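Periplasmic binding protein (Pseudomonas aeruginosa, PDB 2R79) binds heme in the periplasm and probably delivers it to an inner-membrane transporter for uptake. Local coordinates at residues A[4-9]-A[42-47]; A[10-15]-A[64-69]; A[26-31]-A[36-41]; A[86-91]-A[105-110]. One frame throughout, in Å; residues are numbered along the deposited sequence.

Contact 1: residues A[4-9]-A[42-47]; sequences RWVSAG and PSVGYQ. With HEM (protoporphyrin IX containing Fe), chain D.
Val6 and Val44 meet tip to tip, CG1 of Val6 lying 3.9 Å from CG1 of Val44, and this methyl pair is one of two carbon-to-carbon contacts between the segments. CG1 of Val6 reaches across because it stands anti to the backbone N (chi1 164°). Further along, the two chains draw together until Ala8 CB packs 4.1 Å from Gln47 CB.

The polar part runs through water. One water donates to Ala8 O at 2.9 Å and to the amide oxygen OE1 of Gln47, tying the chain just after strand 5-7 to the loop. The same OE1 sits 3.7 Å from Gly9 CA, while NE2 of Gln47 is bonded to Glu68, so both ends of the amide are held. On the loop side, Ser43 OG accepts from Gly45 N at 3.2 Å in an ST turn.

The third element is the metal. Tyr46 turns its CB away from strand 5-7 and binds the heme iron through OH at 2.3 Å, as the axial ligand. One ring face lies against the porphyrin near C4A and the opposite face is packed by Gln47 CG; Arg48 NE also bonds to the OH.

Strand 5-7 runs between strands 25-28 and 62-65 of the parallel sheet, and the loop from 42 to 47, which lies between strand 25-28 and helix 52-56, carries the heme ligand beside the strand's C-terminal end.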
loop_
_atom_site.group_PDB
_atom_site.type_symbol
_atom_site.label_atom_id
_atom_site.label_comp_id
_atom_site.label_asym_id
_atom_site.label_seq_id
_atom_site.Cartn_x
_atom_site.Cartn_y
_atom_site.Cartn_z
ATOM N N ARG A 4 -29.516 4.511 22.858
ATOM C CA ARG A 4 -28.070 4.557 23.029
ATOM C C ARG A 4 -27.590 3.246 23.642
ATOM O O ARG A 4 -27.897 2.932 24.791
ATOM C CB ARG A 4 -27.666 5.731 23.922
ATOM C CG ARG A 4 -28.177 7.096 23.453
ATOM C CD ARG A 4 -27.302 8.220 24.003
ATOM N NE ARG A 4 -26.355 8.696 22.996
ATOM C CZ ARG A 4 -25.089 9.019 23.242
ATOM N NH1 ARG A 4 -24.603 8.917 24.468
ATOM N NH2 ARG A 4 -24.310 9.450 22.257
ATOM N N TRP A 5 -26.830 2.491 22.861
ATOM C CA TRP A 5 -26.316 1.196 23.293
ATOM C C TRP A 5 -24.810 1.162 23.487
ATOM O O TRP A 5 -24.057 1.769 22.730
ATOM C CB TRP A 5 -26.640 0.119 22.255
ATOM C CG TRP A 5 -28.080 -0.173 22.016
ATOM C CD1 TRP A 5 -29.082 0.727 21.792
ATOM C CD2 TRP A 5 -28.668 -1.471 21.873
ATOM N NE1 TRP A 5 -30.258 0.069 21.511
ATOM C CE2 TRP A 5 -30.031 -1.281 21.555
ATOM C CE3 TRP A 5 -28.172 -2.777 21.979
ATOM C CZ2 TRP A 5 -30.907 -2.350 21.342
ATOM C CZ3 TRP A 5 -29.041 -3.842 21.766
ATOM C CH2 TRP A 5 -30.397 -3.620 21.449
ATOM N N VAL A 6 -24.381 0.437 24.509
ATOM C CA VAL A 6 -22.967 0.227 24.763
ATOM C C VAL A 6 -22.878 -1.297 24.745
ATOM O O VAL A 6 -23.672 -1.977 25.402
ATOM C CB VAL A 6 -22.524 0.781 26.123
ATOM C CG1 VAL A 6 -21.176 0.197 26.509
ATOM C CG2 VAL A 6 -22.412 2.293 26.038
ATOM N N SER A 7 -21.940 -1.836 23.975
ATOM C CA SER A 7 -21.829 -3.280 23.866
ATOM C C SER A 7 -20.470 -3.860 24.224
ATOM O O SER A 7 -19.427 -3.373 23.769
ATOM C CB SER A 7 -22.212 -3.713 22.451
ATOM O OG SER A 7 -22.080 -5.112 22.300
ATOM N N ALA A 8 -20.505 -4.914 25.037
ATOM C CA ALA A 8 -19.310 -5.620 25.483
ATOM C C ALA A 8 -19.368 -7.049 24.958
ATOM O O ALA A 8 -20.288 -7.799 25.275
ATOM C CB ALA A 8 -19.243 -5.625 26.995
ATOM N N GLY A 9 -18.377 -7.423 24.152
ATOM C CA GLY A 9 -18.343 -8.757 23.580
ATOM C C GLY A 9 -18.397 -8.665 22.067
ATOM O O GLY A 9 -19.447 -8.381 21.494
ATOM N N PRO A 42 -16.212 5.427 20.997
ATOM C CA PRO A 42 -15.616 5.542 22.332
ATOM C C PRO A 42 -15.387 4.143 22.909
ATOM O O PRO A 42 -16.179 3.234 22.662
ATOM C CB PRO A 42 -16.675 6.312 23.114
ATOM C CG PRO A 42 -17.307 7.172 22.070
ATOM C CD PRO A 42 -17.444 6.231 20.897
ATOM N N SER A 43 -14.318 3.966 23.674
ATOM C CA SER A 43 -14.030 2.661 24.255
ATOM C C SER A 43 -14.345 2.575 25.743
ATOM O O SER A 43 -14.032 3.486 26.505
ATOM C CB SER A 43 -12.563 2.296 24.036
ATOM O OG SER A 43 -12.221 1.129 24.763
ATOM N N VAL A 44 -14.963 1.469 26.149
ATOM C CA VAL A 44 -15.307 1.254 27.548
ATOM C C VAL A 44 -14.361 0.255 28.196
ATOM O O VAL A 44 -14.617 -0.218 29.302
ATOM C CB VAL A 44 -16.741 0.730 27.700
ATOM C CG1 VAL A 44 -17.730 1.823 27.355
ATOM C CG2 VAL A 44 -16.950 -0.478 26.799
ATOM N N GLY A 45 -13.272 -0.060 27.499
ATOM C CA GLY A 45 -12.289 -0.996 28.015
ATOM C C GLY A 45 -12.555 -2.448 27.648
ATOM O O GLY A 45 -13.404 -2.744 26.813
ATOM N N TYR A 46 -11.816 -3.360 28.269
ATOM C CA TYR A 46 -11.985 -4.781 28.005
ATOM C C TYR A 46 -13.281 -5.252 28.661
ATOM O O TYR A 46 -13.653 -4.778 29.738
ATOM C CB TYR A 46 -10.788 -5.561 28.553
ATOM C CG TYR A 46 -10.843 -7.045 28.280
ATOM C CD1 TYR A 46 -11.111 -7.531 26.998
ATOM C CD2 TYR A 46 -10.607 -7.967 29.298
ATOM C CE1 TYR A 46 -11.145 -8.899 26.738
ATOM C CE2 TYR A 46 -10.635 -9.340 29.049
ATOM C CZ TYR A 46 -10.906 -9.800 27.768
ATOM O OH TYR A 46 -10.943 -11.154 27.521
ATOM N N GLN A 47 -13.964 -6.187 28.010
ATOM C CA GLN A 47 -15.234 -6.698 28.516
ATOM C C GLN A 47 -15.180 -7.284 29.928
ATOM O O GLN A 47 -16.110 -7.105 30.715
ATOM C CB GLN A 47 -15.794 -7.751 27.558
ATOM C CG GLN A 47 -15.159 -9.123 27.673
ATOM C CD GLN A 47 -15.928 -10.175 26.896
ATOM O OE1 GLN A 47 -17.154 -10.125 26.816
ATOM N NE2 GLN A 47 -15.213 -11.138 26.330
HETATM C CHA HEM D . -7.508 -11.549 30.171
HETATM C CHB HEM D . -7.627 -8.906 26.020
HETATM C CHC HEM D . -9.632 -12.675 23.707
HETATM C CHD HEM D . -9.608 -15.282 27.825
HETATM C C1A HEM D . -7.361 -10.478 29.248
HETATM C C2A HEM D . -6.728 -9.192 29.512
HETATM C C3A HEM D . -6.798 -8.459 28.358
HETATM C C4A HEM D . -7.431 -9.290 27.365
HETATM C CMA HEM D . -6.347 -7.010 28.153
HETATM C CAA HEM D . -6.072 -8.696 30.801
HETATM C CBA HEM D . -4.603 -9.085 30.937
HETATM C CGA HEM D . -4.409 -10.574 31.174
HETATM O O1A HEM D . -4.800 -11.066 32.259
HETATM O O2A HEM D . -3.870 -11.257 30.273
HETATM C C1B HEM D . -8.265 -9.670 25.036
HETATM C C2B HEM D . -8.450 -9.269 23.649
HETATM C C3B HEM D . -9.006 -10.336 22.989
HETATM C C4B HEM D . -9.177 -11.380 23.985
HETATM C CMB HEM D . -8.154 -7.880 23.054
HETATM C CAB HEM D . -9.389 -10.413 21.650
HETATM C CBB HEM D . -8.646 -9.964 20.605
HETATM C C1C HEM D . -9.809 -13.707 24.640
HETATM C C2C HEM D . -10.251 -15.044 24.304
HETATM C C3C HEM D . -10.198 -15.800 25.428
HETATM C C4C HEM D . -9.807 -14.891 26.495
HETATM C CMC HEM D . -10.721 -15.530 22.941
HETATM C CAC HEM D . -10.286 -17.192 25.475
HETATM C CBC HEM D . -11.388 -17.868 25.880
HETATM C C1D HEM D . -9.072 -14.475 28.825
HETATM C C2D HEM D . -8.808 -14.951 30.160
HETATM C C3D HEM D . -8.259 -13.919 30.838
HETATM C C4D HEM D . -8.114 -12.800 29.903
HETATM C CMD HEM D . -9.105 -16.341 30.719
HETATM C CAD HEM D . -8.006 -13.980 32.344
HETATM C CBD HEM D . -8.860 -13.061 33.217
HETATM C CGD HEM D . -10.348 -13.407 33.213
HETATM O O1D HEM D . -11.112 -12.721 33.928
HETATM O O2D HEM D . -10.759 -14.357 32.505
HETATM N NA HEM D . -7.817 -10.514 27.922
HETATM N NB HEM D . -8.765 -10.953 25.255
HETATM N NC HEM D . -9.547 -13.606 25.999
HETATM N ND HEM D . -8.660 -13.148 28.664
HETATM FE FE HEM D . -8.861 -11.986 27.019
HETATM O O HOH W 1 -19.630 -10.161 26.776
#

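Contact 2: residues A[10-15]-A[64-69]; sequences GSLSEW and IGTEEM
Ile64, in strand 62-65, meets Leu12 of helix 10-18 through its CG1, which lies 4.3 Å from Leu12 CD2; the same methyl comes 4.2 Å from the carbonyl carbon of Ile64. At Gly65 the approach is tighter, with Leu12 CD2 only 3.6 Å from the CA. No side chain intervenes at Gly65, so the leucine methyl rests directly on the main chain. Helix 10-18 follows strand 5-7, the neighbour of strand 62-65 in a parallel sheet, and here the first turn of that helix packs on the adjacent strand, as in an alpha/beta sandwich of the Rossmann-like kind. Thr66 comes next, where the strand has ended. Its CG2 is anti to the carbonyl carbon and touches both leucine methyls, 4.0 Å from Leu12 CD1, the two side chains crossing obliquely. From Thr66 the chain makes a type I turn, closed by Met69 N bonding to Thr66 O at 3.2 Å. Within that turn Glu68 directs OE2 to Gln47 NE2 and Gly242 N, while Glu67 OE1 accepts from Ala90 N.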
loop_
_atom_site.group_PDB
_atom_site.type_symbol
_atom_site.label_atom_id
_atom_site.label_comp_id
_atom_site.label_asym_id
_atom_site.label_seq_id
_atom_site.Cartn_x
_atom_site.Cartn_y
_atom_site.Cartn_z
ATOM N N GLY A 10 -17.260 -8.908 21.423
ATOM C CA GLY A 10 -17.172 -8.835 19.974
ATOM C C GLY A 10 -18.369 -9.290 19.152
ATOM O O GLY A 10 -18.949 -8.502 18.407
ATOM N N SER A 11 -18.738 -10.560 19.277
ATOM C CA SER A 11 -19.855 -11.107 18.517
ATOM C C SER A 11 -21.193 -10.417 18.747
ATOM O O SER A 11 -21.994 -10.318 17.823
ATOM C CB SER A 11 -19.982 -12.605 18.781
ATOM O OG SER A 11 -18.866 -13.289 18.237
ATOM N N LEU A 12 -21.451 -9.956 19.967
ATOM C CA LEU A 12 -22.702 -9.261 20.250
ATOM C C LEU A 12 -22.762 -7.982 19.408
ATOM O O LEU A 12 -23.771 -7.696 18.757
ATOM C CB LEU A 12 -22.783 -8.904 21.733
ATOM C CG LEU A 12 -23.771 -9.701 22.585
ATOM C CD1 LEU A 12 -23.566 -11.189 22.360
ATOM C CD2 LEU A 12 -23.585 -9.345 24.055
ATOM N N SER A 13 -21.671 -7.222 19.424
ATOM C CA SER A 13 -21.583 -5.979 18.668
ATOM C C SER A 13 -21.797 -6.219 17.180
ATOM O O SER A 13 -22.481 -5.441 16.512
ATOM C CB SER A 13 -20.219 -5.318 18.888
ATOM O OG SER A 13 -20.052 -4.947 20.240
ATOM N N GLU A 14 -21.200 -7.286 16.660
ATOM C CA GLU A 14 -21.355 -7.604 15.248
ATOM C C GLU A 14 -22.823 -7.846 14.935
ATOM O O GLU A 14 -23.313 -7.430 13.889
ATOM C CB GLU A 14 -20.564 -8.856 14.870
ATOM C CG GLU A 14 -19.071 -8.733 14.995
ATOM C CD GLU A 14 -18.351 -9.901 14.348
ATOM O OE1 GLU A 14 -18.444 -10.041 13.110
ATOM O OE2 GLU A 14 -17.702 -10.683 15.077
ATOM N N TRP A 15 -23.515 -8.533 15.840
ATOM C CA TRP A 15 -24.928 -8.830 15.635
ATOM C C TRP A 15 -25.777 -7.570 15.617
ATOM O O TRP A 15 -26.644 -7.432 14.764
ATOM C CB TRP A 15 -25.440 -9.805 16.698
ATOM C CG TRP A 15 -25.157 -11.223 16.341
ATOM C CD1 TRP A 15 -24.482 -12.141 17.094
ATOM C CD2 TRP A 15 -25.516 -11.889 15.124
ATOM N NE1 TRP A 15 -24.396 -13.335 16.420
ATOM C CE2 TRP A 15 -25.021 -13.210 15.209
ATOM C CE3 TRP A 15 -26.206 -11.497 13.967
ATOM C CZ2 TRP A 15 -25.197 -14.146 14.183
ATOM C CZ3 TRP A 15 -26.382 -12.426 12.945
ATOM C CH2 TRP A 15 -25.878 -13.736 13.062
ATOM N N ILE A 64 -25.250 -4.184 27.049
ATOM C CA ILE A 64 -25.390 -5.602 26.768
ATOM C C ILE A 64 -24.040 -6.303 26.843
ATOM O O ILE A 64 -22.999 -5.722 26.527
ATOM C CB ILE A 64 -26.021 -5.856 25.367
ATOM C CG1 ILE A 64 -25.096 -5.348 24.262
ATOM C CG2 ILE A 64 -27.370 -5.149 25.263
ATOM C CD1 ILE A 64 -25.596 -5.666 22.864
ATOM N N GLY A 65 -24.070 -7.556 27.277
ATOM C CA GLY A 65 -22.859 -8.346 27.388
ATOM C C GLY A 65 -23.233 -9.777 27.706
ATOM O O GLY A 65 -24.416 -10.096 27.822
ATOM N N THR A 66 -22.234 -10.644 27.843
ATOM C CA THR A 66 -22.500 -12.037 28.164
ATOM C C THR A 66 -22.053 -12.320 29.593
ATOM O O THR A 66 -21.847 -11.395 30.381
ATOM C CB THR A 66 -21.749 -12.995 27.211
ATOM O OG1 THR A 66 -20.336 -12.872 27.423
ATOM C CG2 THR A 66 -22.072 -12.673 25.761
ATOM N N GLU A 67 -21.909 -13.600 29.921
ATOM C CA GLU A 67 -21.474 -14.011 31.251
ATOM C C GLU A 67 -20.060 -13.513 31.511
ATOM O O GLU A 67 -19.722 -13.150 32.635
ATOM C CB GLU A 67 -21.481 -15.538 31.373
ATOM C CG GLU A 67 -22.821 -16.194 31.133
ATOM C CD GLU A 67 -23.370 -15.912 29.750
ATOM O OE1 GLU A 67 -22.649 -16.160 28.759
ATOM O OE2 GLU A 67 -24.528 -15.444 29.660
ATOM N N GLU A 68 -19.235 -13.506 30.466
ATOM C CA GLU A 68 -17.848 -13.069 30.590
ATOM C C GLU A 68 -17.666 -11.560 30.743
ATOM O O GLU A 68 -16.541 -11.064 30.740
ATOM C CB GLU A 68 -17.016 -13.595 29.408
ATOM C CG GLU A 68 -17.620 -13.379 28.036
ATOM C CD GLU A 68 -17.011 -14.294 26.981
ATOM O OE1 GLU A 68 -17.008 -15.525 27.201
ATOM O OE2 GLU A 68 -16.546 -13.789 25.931
ATOM N N MET A 69 -18.772 -10.835 30.881
ATOM C CA MET A 69 -18.708 -9.390 31.070
ATOM C C MET A 69 -18.615 -9.112 32.567
ATOM O O MET A 69 -19.349 -9.705 33.358
ATOM C CB MET A 69 -19.955 -8.707 30.496
ATOM C CG MET A 69 -20.127 -7.260 30.952
ATOM S SD MET A 69 -21.523 -6.416 30.178
ATOM C CE MET A 69 -22.923 -7.269 30.930
#

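Contact 3: residues A[26-31]-A[36-41]; sequences VGVDTT and QALKQL
Val28, in strand 25-28, faces a short 3-10 segment, residues 36-40, that returns after a brief connection. Its i to i+3 bonds include Lys39 N to Gln36 O at 3.0 Å and Gln40 N to Ala37 O at 2.9 Å. Val28 turns its CB toward segment 36-41, and both methyls make contact. CG1, anti to the carbonyl carbon (chi1 -57°), packs 4.4 Å from Leu38 CG and equally far from Leu41 CD1, which leaves CG2 between the backbone N and the carbonyl carbon, 3.6 Å from Leu38 O. Beyond the valine, Asp29 folds the chain into an Asx turn: its OD2 takes Thr31 N from above the carboxylate plane, at 3.0 Å, and the Thr31 hydroxyl on its syn lone pair. OD1 receives Gly9 N and bonds to Ser32 OG. The segments thus meet by van der Waals contact alone, whereas the adjoining turn is polar: several bonds fix the carboxylate's rotation and would probably stabilise its negative charge, holding Thr31, a residue of the heme pocket, in place.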
loop_
_atom_site.group_PDB
_atom_site.type_symbol
_atom_site.label_atom_id
_atom_site.label_comp_id
_atom_site.label_asym_id
_atom_site.label_seq_id
_atom_site.Cartn_x
_atom_site.Cartn_y
_atom_site.Cartn_z
ATOM N N VAL A 26 -23.198 3.561 20.906
ATOM C CA VAL A 26 -22.428 4.747 21.266
ATOM C C VAL A 26 -21.081 4.393 21.891
ATOM O O VAL A 26 -20.236 5.263 22.092
ATOM C CB VAL A 26 -23.208 5.683 22.241
ATOM C CG1 VAL A 26 -24.477 6.189 21.569
ATOM C CG2 VAL A 26 -23.530 4.956 23.536
ATOM N N GLY A 27 -20.882 3.114 22.189
ATOM C CA GLY A 27 -19.629 2.683 22.778
ATOM C C GLY A 27 -19.490 1.173 22.795
ATOM O O GLY A 27 -20.486 0.453 22.876
ATOM N N VAL A 28 -18.255 0.689 22.714
ATOM C CA VAL A 28 -17.997 -0.745 22.725
ATOM C C VAL A 28 -16.705 -1.092 23.465
ATOM O O VAL A 28 -15.851 -0.231 23.695
ATOM C CB VAL A 28 -17.904 -1.303 21.294
ATOM C CG1 VAL A 28 -19.177 -0.986 20.533
ATOM C CG2 VAL A 28 -16.698 -0.717 20.586
ATOM N N ASP A 29 -16.570 -2.360 23.841
ATOM C CA ASP A 29 -15.382 -2.814 24.543
ATOM C C ASP A 29 -14.303 -3.093 23.500
ATOM O O ASP A 29 -14.582 -3.131 22.300
ATOM C CB ASP A 29 -15.680 -4.085 25.345
ATOM C CG ASP A 29 -15.763 -5.318 24.468
ATOM O OD1 ASP A 29 -16.694 -5.391 23.634
ATOM O OD2 ASP A 29 -14.891 -6.206 24.609
ATOM N N THR A 30 -13.078 -3.302 23.961
ATOM C CA THR A 30 -11.956 -3.549 23.068
ATOM C C THR A 30 -12.028 -4.788 22.162
ATOM O O THR A 30 -11.321 -4.846 21.156
ATOM C CB THR A 30 -10.632 -3.594 23.862
ATOM O OG1 THR A 30 -10.709 -4.617 24.859
ATOM C CG2 THR A 30 -10.375 -2.257 24.545
ATOM N N THR A 31 -12.859 -5.775 22.491
ATOM C CA THR A 31 -12.940 -6.962 21.631
ATOM C C THR A 31 -13.857 -6.742 20.432
ATOM O O THR A 31 -13.956 -7.602 19.558
ATOM C CB THR A 31 -13.449 -8.219 22.384
ATOM O OG1 THR A 31 -14.780 -7.990 22.861
ATOM C CG2 THR A 31 -12.532 -8.561 23.549
ATOM N N GLN A 36 -14.973 -2.679 11.066
ATOM C CA GLN A 36 -13.864 -1.770 11.304
ATOM C C GLN A 36 -14.272 -0.443 11.972
ATOM O O GLN A 36 -13.565 0.057 12.850
ATOM C CB GLN A 36 -13.179 -1.512 9.965
ATOM C CG GLN A 36 -11.881 -0.753 10.017
ATOM C CD GLN A 36 -11.327 -0.513 8.625
ATOM O OE1 GLN A 36 -10.994 -1.459 7.905
ATOM N NE2 GLN A 36 -11.241 0.756 8.230
ATOM N N ALA A 37 -15.413 0.112 11.572
ATOM C CA ALA A 37 -15.890 1.377 12.128
ATOM C C ALA A 37 -16.065 1.374 13.645
ATOM O O ALA A 37 -15.921 2.410 14.294
ATOM C CB ALA A 37 -17.200 1.775 11.458
ATOM N N LEU A 38 -16.384 0.218 14.212
ATOM C CA LEU A 38 -16.572 0.108 15.655
ATOM C C LEU A 38 -15.311 0.485 16.445
ATOM O O LEU A 38 -15.385 0.828 17.628
ATOM C CB LEU A 38 -17.011 -1.318 16.008
ATOM C CG LEU A 38 -18.502 -1.570 16.267
ATOM C CD1 LEU A 38 -19.373 -0.732 15.349
ATOM C CD2 LEU A 38 -18.786 -3.059 16.094
ATOM N N LYS A 39 -14.157 0.431 15.790
ATOM C CA LYS A 39 -12.903 0.773 16.454
ATOM C C LYS A 39 -12.790 2.285 16.655
ATOM O O LYS A 39 -11.999 2.752 17.476
ATOM C CB LYS A 39 -11.714 0.272 15.628
ATOM C CG LYS A 39 -11.819 -1.196 15.257
ATOM C CD LYS A 39 -10.810 -1.608 14.199
ATOM C CE LYS A 39 -9.454 -1.910 14.800
ATOM N NZ LYS A 39 -8.561 -2.543 13.789
ATOM N N GLN A 40 -13.590 3.048 15.914
ATOM C CA GLN A 40 -13.558 4.499 16.023
ATOM C C GLN A 40 -14.584 5.054 17.015
ATOM O O GLN A 40 -14.724 6.268 17.160
ATOM C CB GLN A 40 -13.748 5.130 14.637
ATOM C CG GLN A 40 -12.679 4.680 13.645
ATOM C CD GLN A 40 -12.882 5.225 12.246
ATOM O OE1 GLN A 40 -12.534 6.368 11.952
ATOM N NE2 GLN A 40 -13.455 4.403 11.372
ATOM N N LEU A 41 -15.304 4.168 17.698
ATOM C CA LEU A 41 -16.283 4.612 18.684
ATOM C C LEU A 41 -15.605 4.702 20.046
ATOM O O LEU A 41 -14.538 4.135 20.250
ATOM C CB LEU A 41 -17.457 3.629 18.774
ATOM C CG LEU A 41 -18.484 3.588 17.643
ATOM C CD1 LEU A 41 -19.486 2.500 17.941
ATOM C CD2 LEU A 41 -19.192 4.932 17.506
#

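Contact 4: residues A[86-91]-A[105-110]; sequences ETLSAK and GDWLGV
The C-terminal end of helix 94-108 lies against strand 85-87, at the margin of the parallel sheet and away from the heme site. Within these segments Trp107 makes the contact, meeting Glu86 of the strand and Leu88 just after it. Over one face of its six-membered ring stands Glu86 CG, 3.9 Å from the centroid and 25° off the normal, a CH-pi contact. The glutamate chain bends at chi2 (-64°), bringing OE1 to 3.1 Å from Trp107 CZ2 with the carboxylate plane turned 61° from the indole. OE2 is salt-bridged to Arg84, which also makes a cation-pi contact with Trp107, so acid, base and ring form one cluster. At the ring's edge, in its plane, Leu88 CD1 lies 3.7 Å from Trp107 CZ3. Just past the tryptophan the helix ends in a Schellman motif, where Gly109 takes positive phi and Val110 N bonds to Gly105 O at 2.9 Å. The outermost strand within the chain, covered by the helix that follows it, is consistent with the alpha/beta sandwich of the periplasmic binding protein fold.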
loop_
_atom_site.group_PDB
_atom_site.type_symbol
_atom_site.label_atom_id
_atom_site.label_comp_id
_atom_site.label_asym_id
_atom_site.label_seq_id
_atom_site.Cartn_x
_atom_site.Cartn_y
_atom_site.Cartn_z
ATOM N N GLU A 86 -28.270 -5.776 30.371
ATOM C CA GLU A 86 -28.792 -7.033 29.850
ATOM C C GLU A 86 -27.661 -8.042 29.695
ATOM O O GLU A 86 -26.551 -7.690 29.293
ATOM C CB GLU A 86 -29.446 -6.818 28.486
ATOM C CG GLU A 86 -30.674 -5.934 28.490
ATOM C CD GLU A 86 -31.818 -6.520 29.287
ATOM O OE1 GLU A 86 -32.090 -7.730 29.138
ATOM O OE2 GLU A 86 -32.456 -5.766 30.052
ATOM N N THR A 87 -27.942 -9.299 30.008
ATOM C CA THR A 87 -26.929 -10.332 29.883
ATOM C C THR A 87 -27.387 -11.403 28.913
ATOM O O THR A 87 -28.356 -12.112 29.169
ATOM C CB THR A 87 -26.623 -10.991 31.238
ATOM O OG1 THR A 87 -26.103 -10.005 32.139
ATOM C CG2 THR A 87 -25.595 -12.106 31.067
ATOM N N LEU A 88 -26.700 -11.500 27.781
ATOM C CA LEU A 88 -27.031 -12.506 26.790
ATOM C C LEU A 88 -26.149 -13.712 27.049
ATOM O O LEU A 88 -25.354 -13.706 27.988
ATOM C CB LEU A 88 -26.823 -11.967 25.372
ATOM C CG LEU A 88 -27.975 -11.081 24.888
ATOM C CD1 LEU A 88 -28.064 -9.835 25.749
ATOM C CD2 LEU A 88 -27.758 -10.706 23.442
ATOM N N SER A 89 -26.286 -14.741 26.223
ATOM C CA SER A 89 -25.517 -15.966 26.403
ATOM C C SER A 89 -24.304 -16.112 25.490
ATOM O O SER A 89 -24.383 -15.876 24.283
ATOM C CB SER A 89 -26.435 -17.173 26.216
ATOM O OG SER A 89 -25.712 -18.383 26.331
ATOM N N ALA A 90 -23.182 -16.517 26.076
ATOM C CA ALA A 90 -21.952 -16.720 25.318
ATOM C C ALA A 90 -21.764 -18.202 25.016
ATOM O O ALA A 90 -20.785 -18.597 24.393
ATOM C CB ALA A 90 -20.757 -16.193 26.100
ATOM N N LYS A 91 -22.708 -19.024 25.454
ATOM C CA LYS A 91 -22.613 -20.459 25.222
ATOM C C LYS A 91 -22.493 -20.802 23.738
ATOM O O LYS A 91 -23.195 -20.245 22.897
ATOM C CB LYS A 91 -23.813 -21.174 25.846
ATOM C CG LYS A 91 -23.828 -21.058 27.359
ATOM C CD LYS A 91 -25.017 -21.775 27.969
ATOM C CE LYS A 91 -25.055 -21.584 29.484
ATOM N NZ LYS A 91 -26.278 -22.195 30.092
ATOM N N GLY A 105 -33.299 -8.625 18.485
ATOM C CA GLY A 105 -34.319 -8.235 17.534
ATOM C C GLY A 105 -35.399 -7.404 18.200
ATOM O O GLY A 105 -35.802 -6.367 17.676
ATOM N N ASP A 106 -35.857 -7.849 19.367
ATOM C CA ASP A 106 -36.902 -7.138 20.085
ATOM C C ASP A 106 -36.475 -5.766 20.588
ATOM O O ASP A 106 -37.188 -4.787 20.379
ATOM C CB ASP A 106 -37.421 -7.975 21.261
ATOM C CG ASP A 106 -38.243 -9.178 20.812
ATOM O OD1 ASP A 106 -38.779 -9.156 19.681
ATOM O OD2 ASP A 106 -38.364 -10.144 21.599
ATOM N N TRP A 107 -35.328 -5.682 21.251
ATOM C CA TRP A 107 -34.874 -4.391 21.761
ATOM C C TRP A 107 -34.521 -3.419 20.635
ATOM O O TRP A 107 -34.442 -2.212 20.854
ATOM C CB TRP A 107 -33.661 -4.553 22.684
ATOM C CG TRP A 107 -33.859 -5.516 23.812
ATOM C CD1 TRP A 107 -35.012 -5.740 24.509
ATOM C CD2 TRP A 107 -32.870 -6.384 24.381
ATOM N NE1 TRP A 107 -34.805 -6.699 25.474
ATOM C CE2 TRP A 107 -33.500 -7.112 25.418
ATOM C CE3 TRP A 107 -31.513 -6.620 24.117
ATOM C CZ2 TRP A 107 -32.817 -8.064 26.191
ATOM C CZ3 TRP A 107 -30.832 -7.569 24.889
ATOM C CH2 TRP A 107 -31.490 -8.278 25.911
ATOM N N LEU A 108 -34.318 -3.948 19.434
ATOM C CA LEU A 108 -33.954 -3.135 18.274
ATOM C C LEU A 108 -35.181 -2.804 17.423
ATOM O O LEU A 108 -35.139 -1.919 16.567
ATOM C CB LEU A 108 -32.926 -3.895 17.428
ATOM C CG LEU A 108 -31.523 -3.354 17.122
ATOM C CD1 LEU A 108 -31.042 -2.356 18.159
ATOM C CD2 LEU A 108 -30.577 -4.550 17.037
ATOM N N GLY A 109 -36.265 -3.538 17.652
ATOM C CA GLY A 109 -37.488 -3.313 16.906
ATOM C C GLY A 109 -37.519 -3.938 15.526
ATOM O O GLY A 109 -38.248 -3.472 14.653
ATOM N N VAL A 110 -36.736 -4.992 15.314
ATOM C CA VAL A 110 -36.715 -5.665 14.016
ATOM C C VAL A 110 -36.781 -7.183 14.175
ATOM O O VAL A 110 -35.926 -7.913 13.671
ATOM C CB VAL A 110 -35.447 -5.291 13.211
ATOM C CG1 VAL A 110 -35.549 -3.854 12.717
ATOM C CG2 VAL A 110 -34.216 -5.457 14.078
#

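All four contacts gather around one parallel sheet with strand order 25-28, 5-7, 62-65, 85-87. Contact 3 is at one outer strand and contact 4 at the other, their centres about 18 Å apart and not touching, while contacts 1 and 2 involve the two inner strands and have centres about 9 Å apart. Contacts 1 and 3 are closer still, about 7 Å between centres. Along the chain, segments 26-31 and 36-41 fall between the halves of both contacts 1 and 2, which themselves interleave; contact 4 follows. Gln47 to Glu68 ties the loop bearing the heme ligand to the turn after strand 62-65, and Gly9 to Asp29 joins the start of helix 10-18 to the turn after strand 25-28.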